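Local coordinates for putative hydrogenase (Pyrococcus furiosus, PDB 3LRX), which probably serves as an iron-sulfur flavoprotein oxidoreductase of the ferredoxin reductase type, of which this chain is one domain, at residues L55-E60 and I77-P82; V36-I41 and L115-G120. One frame throughout, in Å; residues are numbered along the deposited sequence.

Contact 1: L55-E60 and I77-P82; sequences LHVTFE and IVEPVP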
loop_
_atom_site.group_PDB
_atom_site.type_symbol
_atom_site.label_atom_id
_atom_site.label_comp_id
_atom_site.label_asym_id
_atom_site.label_seq_id
_atom_site.Cartn_x
_atom_site.Cartn_y
_atom_site.Cartn_z
ATOM N N LEU A 55 -10.837 -21.084 -13.197
ATOM C CA LEU A 55 -10.009 -22.273 -13.368
ATOM C C LEU A 55 -9.526 -22.769 -12.005
ATOM O O LEU A 55 -8.829 -22.061 -11.291
ATOM C CB LEU A 55 -8.806 -21.937 -14.248
ATOM C CG LEU A 55 -7.671 -22.966 -14.339
ATOM C CD1 LEU A 55 -8.169 -24.304 -14.887
ATOM C CD2 LEU A 55 -6.582 -22.382 -15.234
ATOM N N HIS A 56 -9.908 -23.985 -11.648
ATOM C CA HIS A 56 -9.505 -24.550 -10.381
ATOM C C HIS A 56 -8.529 -25.679 -10.659
ATOM O O HIS A 56 -8.897 -26.664 -11.293
ATOM C CB HIS A 56 -10.720 -25.107 -9.630
ATOM C CG HIS A 56 -10.395 -25.635 -8.263
ATOM N ND1 HIS A 56 -11.243 -26.460 -7.560
ATOM C CD2 HIS A 56 -9.325 -25.419 -7.460
ATOM C CE1 HIS A 56 -10.713 -26.731 -6.378
ATOM N NE2 HIS A 56 -9.551 -26.110 -6.293
ATOM N N VAL A 57 -7.290 -25.544 -10.203
ATOM C CA VAL A 57 -6.316 -26.600 -10.411
ATOM C C VAL A 57 -5.842 -27.087 -9.053
ATOM O O VAL A 57 -5.065 -26.416 -8.385
ATOM C CB VAL A 57 -5.107 -26.109 -11.222
ATOM C CG1 VAL A 57 -4.133 -27.259 -11.442
ATOM C CG2 VAL A 57 -5.575 -25.535 -12.547
ATOM N N THR A 58 -6.318 -28.257 -8.651
ATOM C CA THR A 58 -5.950 -28.830 -7.370
ATOM C C THR A 58 -5.773 -30.349 -7.524
ATOM O O THR A 58 -5.685 -30.848 -8.643
ATOM C CB THR A 58 -7.050 -28.501 -6.310
ATOM O OG1 THR A 58 -6.662 -28.991 -5.018
ATOM C CG2 THR A 58 -8.367 -29.115 -6.718
ATOM N N PHE A 59 -5.698 -31.069 -6.406
ATOM C CA PHE A 59 -5.563 -32.514 -6.441
ATOM C C PHE A 59 -6.958 -33.126 -6.595
ATOM O O PHE A 59 -7.932 -32.582 -6.096
ATOM C CB PHE A 59 -4.898 -33.019 -5.153
ATOM C CG PHE A 59 -3.428 -32.741 -5.079
ATOM C CD1 PHE A 59 -2.577 -33.184 -6.085
ATOM C CD2 PHE A 59 -2.894 -32.009 -4.015
ATOM C CE1 PHE A 59 -1.208 -32.895 -6.042
ATOM C CE2 PHE A 59 -1.520 -31.713 -3.962
ATOM C CZ PHE A 59 -0.680 -32.153 -4.972
ATOM N N GLU A 60 -7.040 -34.258 -7.282
ATOM C CA GLU A 60 -8.310 -34.916 -7.514
ATOM C C GLU A 60 -9.287 -34.918 -6.349
ATOM O O GLU A 60 -10.437 -34.497 -6.495
ATOM C CB GLU A 60 -8.078 -36.349 -7.989
ATOM C CG GLU A 60 -7.381 -36.414 -9.339
ATOM C CD GLU A 60 -7.228 -37.827 -9.875
ATOM O OE1 GLU A 60 -6.741 -37.970 -11.017
ATOM O OE2 GLU A 60 -7.590 -38.784 -9.158
ATOM N N ILE A 77 -13.627 -24.222 -15.331
ATOM C CA ILE A 77 -12.745 -25.332 -15.691
ATOM C C ILE A 77 -12.057 -25.935 -14.472
ATOM O O ILE A 77 -11.418 -25.222 -13.699
ATOM C CB ILE A 77 -11.644 -24.859 -16.659
ATOM C CG1 ILE A 77 -12.276 -24.242 -17.900
ATOM C CG2 ILE A 77 -10.729 -26.023 -17.032
ATOM C CD1 ILE A 77 -11.275 -23.572 -18.816
ATOM N N VAL A 78 -12.177 -27.248 -14.306
ATOM C CA VAL A 78 -11.556 -27.928 -13.182
ATOM C C VAL A 78 -10.493 -28.868 -13.709
ATOM O O VAL A 78 -10.789 -29.734 -14.520
ATOM C CB VAL A 78 -12.597 -28.732 -12.386
ATOM C CG1 VAL A 78 -11.935 -29.417 -11.198
ATOM C CG2 VAL A 78 -13.714 -27.813 -11.921
ATOM N N GLU A 79 -9.250 -28.686 -13.275
ATOM C CA GLU A 79 -8.150 -29.545 -13.717
ATOM C C GLU A 79 -7.603 -30.319 -12.529
ATOM O O GLU A 79 -6.645 -29.888 -11.895
ATOM C CB GLU A 79 -7.025 -28.711 -14.319
ATOM C CG GLU A 79 -7.319 -28.137 -15.695
ATOM C CD GLU A 79 -7.410 -29.205 -16.759
ATOM O OE1 GLU A 79 -6.417 -29.951 -16.945
ATOM O OE2 GLU A 79 -8.473 -29.291 -17.412
ATOM N N PRO A 80 -8.210 -31.475 -12.211
ATOM C CA PRO A 80 -7.773 -32.306 -11.082
ATOM C C PRO A 80 -6.480 -33.055 -11.381
ATOM O O PRO A 80 -6.377 -33.771 -12.376
ATOM C CB PRO A 80 -8.964 -33.237 -10.860
ATOM C CG PRO A 80 -9.476 -33.440 -12.257
ATOM C CD PRO A 80 -9.415 -32.040 -12.843
ATOM N N VAL A 81 -5.476 -32.843 -10.536
ATOM C CA VAL A 81 -4.177 -33.501 -10.693
ATOM C C VAL A 81 -4.108 -34.703 -9.760
ATOM O O VAL A 81 -4.570 -34.652 -8.625
ATOM C CB VAL A 81 -2.992 -32.516 -10.380
ATOM C CG1 VAL A 81 -1.680 -33.284 -10.185
ATOM C CG2 VAL A 81 -2.831 -31.524 -11.512
ATOM N N PRO A 82 -3.539 -35.807 -10.234
ATOM C CA PRO A 82 -3.437 -36.995 -9.395
ATOM C C PRO A 82 -2.558 -36.715 -8.184
ATOM O O PRO A 82 -1.432 -36.213 -8.320
ATOM C CB PRO A 82 -2.830 -38.026 -10.341
ATOM C CG PRO A 82 -1.953 -37.180 -11.221
ATOM C CD PRO A 82 -2.873 -36.021 -11.529
#

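Contact 2: V36-I41 and L115-G120; sequences VEVYPI and LVFMVG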
loop_
_atom_site.group_PDB
_atom_site.type_symbol
_atom_site.label_atom_id
_atom_site.label_comp_id
_atom_site.label_asym_id
_atom_site.label_seq_id
_atom_site.Cartn_x
_atom_site.Cartn_y
_atom_site.Cartn_z
ATOM N N VAL A 36 -11.579 -21.064 -3.074
ATOM C CA VAL A 36 -12.607 -20.596 -2.153
ATOM C C VAL A 36 -12.708 -19.085 -2.135
ATOM O O VAL A 36 -13.793 -18.517 -2.211
ATOM C CB VAL A 36 -12.334 -21.088 -0.748
ATOM C CG1 VAL A 36 -13.368 -20.516 0.212
ATOM C CG2 VAL A 36 -12.377 -22.593 -0.738
ATOM N N GLU A 37 -11.559 -18.438 -2.045
ATOM C CA GLU A 37 -11.508 -16.989 -2.028
ATOM C C GLU A 37 -11.897 -16.376 -3.371
ATOM O O GLU A 37 -12.491 -15.314 -3.402
ATOM C CB GLU A 37 -10.107 -16.537 -1.625
ATOM C CG GLU A 37 -9.948 -15.058 -1.533
ATOM C CD GLU A 37 -8.567 -14.669 -1.084
ATOM O OE1 GLU A 37 -8.286 -13.452 -1.044
ATOM O OE2 GLU A 37 -7.753 -15.572 -0.776
ATOM N N VAL A 38 -11.594 -17.060 -4.473
ATOM C CA VAL A 38 -11.899 -16.540 -5.811
ATOM C C VAL A 38 -13.387 -16.629 -6.184
ATOM O O VAL A 38 -13.913 -15.761 -6.890
ATOM C CB VAL A 38 -10.997 -17.244 -6.906
ATOM C CG1 VAL A 38 -11.313 -18.701 -6.975
ATOM C CG2 VAL A 38 -11.199 -16.623 -8.263
ATOM N N TYR A 39 -14.065 -17.660 -5.690
ATOM C CA TYR A 39 -15.488 -17.854 -5.960
ATOM C C TYR A 39 -16.309 -16.551 -5.891
ATOM O O TYR A 39 -16.875 -16.110 -6.902
ATOM C CB TYR A 39 -16.051 -18.887 -4.985
ATOM C CG TYR A 39 -17.559 -18.993 -4.983
ATOM C CD1 TYR A 39 -18.271 -19.121 -6.174
ATOM C CD2 TYR A 39 -18.272 -18.971 -3.789
ATOM C CE1 TYR A 39 -19.655 -19.225 -6.175
ATOM C CE2 TYR A 39 -19.648 -19.074 -3.771
ATOM C CZ TYR A 39 -20.340 -19.197 -4.965
ATOM O OH TYR A 39 -21.713 -19.281 -4.961
ATOM N N PRO A 40 -16.389 -15.916 -4.704
ATOM C CA PRO A 40 -17.160 -14.673 -4.612
ATOM C C PRO A 40 -16.685 -13.574 -5.561
ATOM O O PRO A 40 -17.500 -12.848 -6.148
ATOM C CB PRO A 40 -16.998 -14.277 -3.150
ATOM C CG PRO A 40 -15.672 -14.821 -2.809
ATOM C CD PRO A 40 -15.715 -16.193 -3.426
ATOM N N ILE A 41 -15.371 -13.431 -5.706
ATOM C CA ILE A 41 -14.831 -12.411 -6.606
ATOM C C ILE A 41 -15.311 -12.663 -8.035
ATOM O O ILE A 41 -15.859 -11.771 -8.671
ATOM C CB ILE A 41 -13.297 -12.412 -6.609
ATOM C CG1 ILE A 41 -12.772 -12.064 -5.215
ATOM C CG2 ILE A 41 -12.791 -11.410 -7.636
ATOM C CD1 ILE A 41 -11.282 -12.243 -5.059
ATOM N N LEU A 115 -8.087 -9.605 -18.863
ATOM C CA LEU A 115 -7.490 -9.640 -17.521
ATOM C C LEU A 115 -7.363 -11.029 -16.918
ATOM O O LEU A 115 -8.095 -11.936 -17.278
ATOM C CB LEU A 115 -8.306 -8.780 -16.560
ATOM C CG LEU A 115 -8.115 -9.038 -15.059
ATOM C CD1 LEU A 115 -6.710 -8.667 -14.612
ATOM C CD2 LEU A 115 -9.131 -8.204 -14.288
ATOM N N VAL A 116 -6.421 -11.198 -16.002
ATOM C CA VAL A 116 -6.249 -12.479 -15.347
ATOM C C VAL A 116 -5.961 -12.205 -13.883
ATOM O O VAL A 116 -5.179 -11.312 -13.539
ATOM C CB VAL A 116 -5.132 -13.309 -15.998
ATOM C CG1 VAL A 116 -3.870 -12.507 -16.077
ATOM C CG2 VAL A 116 -4.910 -14.579 -15.223
ATOM N N PHE A 117 -6.639 -12.966 -13.028
ATOM C CA PHE A 117 -6.549 -12.821 -11.586
ATOM C C PHE A 117 -6.262 -14.169 -10.971
ATOM O O PHE A 117 -6.860 -15.160 -11.361
ATOM C CB PHE A 117 -7.882 -12.300 -11.077
ATOM C CG PHE A 117 -7.990 -12.271 -9.604
ATOM C CD1 PHE A 117 -8.883 -13.095 -8.945
ATOM C CD2 PHE A 117 -7.213 -11.407 -8.870
ATOM C CE1 PHE A 117 -9.003 -13.052 -7.556
ATOM C CE2 PHE A 117 -7.321 -11.354 -7.486
ATOM C CZ PHE A 117 -8.221 -12.180 -6.830
HETATM N N MSE A 118 -5.352 -14.225 -10.013
HETATM C CA MSE A 118 -5.045 -15.507 -9.406
HETATM C C MSE A 118 -4.950 -15.407 -7.906
HETATM O O MSE A 118 -4.788 -14.328 -7.355
HETATM C CB MSE A 118 -3.722 -16.045 -9.952
HETATM C CG MSE A 118 -3.353 -17.429 -9.429
HETATM SE SE MSE A 118 -1.843 -18.222 -10.371
HETATM C CE MSE A 118 -1.011 -19.125 -8.877
ATOM N N VAL A 119 -5.062 -16.543 -7.248
ATOM C CA VAL A 119 -4.931 -16.601 -5.803
ATOM C C VAL A 119 -4.525 -18.034 -5.505
ATOM O O VAL A 119 -5.312 -18.960 -5.685
ATOM C CB VAL A 119 -6.258 -16.194 -5.074
ATOM C CG1 VAL A 119 -7.421 -16.935 -5.656
ATOM C CG2 VAL A 119 -6.132 -16.473 -3.591
ATOM N N GLY A 120 -3.265 -18.191 -5.113
ATOM C CA GLY A 120 -2.706 -19.491 -4.808
ATOM C C GLY A 120 -1.324 -19.309 -4.185
ATOM O O GLY A 120 -0.978 -18.167 -3.838
#

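Contact 1: L55-E60 and I77-P82
Leu-55 and His-56 run parallel to Ile-77 and Val-78 in two adjacent strands; beyond a break at Thr-58 N, the backbones come together again in a single bridge, Phe-59 with Val-81. His-56 uses both its N and its O toward segment 77-82, straddling Val-78: its N donates to Ile-77 O (2.8 Å, N-H...O 166°) and its O accepts from Glu-79 N (2.9 Å). Two residues on, Thr-58 O receives Val-81 N at 2.8 Å, in the carbonyl plane. The last bond, Glu-60 N to Val-81 O at 2.8 Å, is more bent, with the donor tilted 34° out of the carbonyl plane.

Side chains alternate between the two faces. On one, Leu-55 crosses Ile-77 so that its CD1 lies 3.8 Å from Ile-77 CG2, while Val-57 and Glu-79 lie side by side, CG2 of the valine 3.9 Å from CB of the glutamate. Helix 89-110 covers this face; it sets Leu-100 against Val-57, and its Arg-99 forms a salt bridge with the Glu-79 carboxylate, which the bend at chi2 (-68°) carries away from segment 55-60. His-56 and Val-78 face the opposite way, and His-56 NE2 bonds to Tyr-32 O. Further along, the Phe-59 ring presents its edge to Val-81 O, with CD1 at 3.5 Å, and the CB of Pro-80 packs against Glu-60.

The strand edges of this beta-alpha-beta unit are thus joined mainly by peptide hydrogen bonds, whereas the charge of Glu-79 is probably balanced by the helix lying over the sheet.

Contact 2: V36-I41 and L115-G120
Ile-41 sets its CD1 against the Phe-117 ring, 3.5 Å from CE1 and equally near CZ, with the two side chains crossing at about a right angle. This is the closely packed part of the contact, where Val-38, Ile-41, Phe-117 and Val-119 are all buried. One turn back along the helix, Val-38 touches both strand residues that point toward the helix: its CB lies 3.8 Å from Val-119 CG1, and its CG2 stands at the edge of the Phe-117 ring, near the ring plane and 4.3 Å from CE1. CG of Phe-117 is anti to its own N (chi1 172°), which sends the ring out from the strand to the helix, where Trp-45 also meets it edge-to-face.

Helix 34-48 follows strand 25-31 and leads to strand 51-57, the first crossover of the Rossmann-like parallel sheet expected in the nucleotide-binding domain of ferredoxin reductase relatives. It lies against strand 25-31, touching Ala-28 through Val-38, as well as the neighbouring strand 115-119, whose axis it approaches to 8.7 Å at 145° between their directions. Met-118, a selenomethionine, turns to the other side of the sheet and packs on helix 122-132.

Toward the start of the helix the packing gives way to a partly exposed border. The extended chain of Glu-37 passes obliquely across Val-119, OE2 lying 3.4 Å from its CG2, an apolar neighbour that offers the carboxylate no hydrogen bond; OE1 is held instead by Thr-16 OG1. Glu-37 and Val-36 also pack on Val-122 and Met-93 of a neighbouring subunit. Pro-40, at the kink of the helix, meets Ile-48 of a different subunit.

Both contacts belong to one parallel sheet, and helix 34-48 of contact 2 runs directly into strand 51-57 of contact 1, yet they do not touch: their nearest atoms are about 6 Å apart and their centres about 15 Å. Contact 1 lies at the outer strand within this chain and reaches the surface at Glu-60 and Pro-82, so it is only partly buried. Contact 2 lies closer to the middle of the chain, and four of its five touching residues are buried. Their chemistry follows from the elements they join: the neighbouring backbones of contact 1 are linked by peptide hydrogen bonds, whereas the helix of contact 2 meets its strand through side chains alone, almost all apolar.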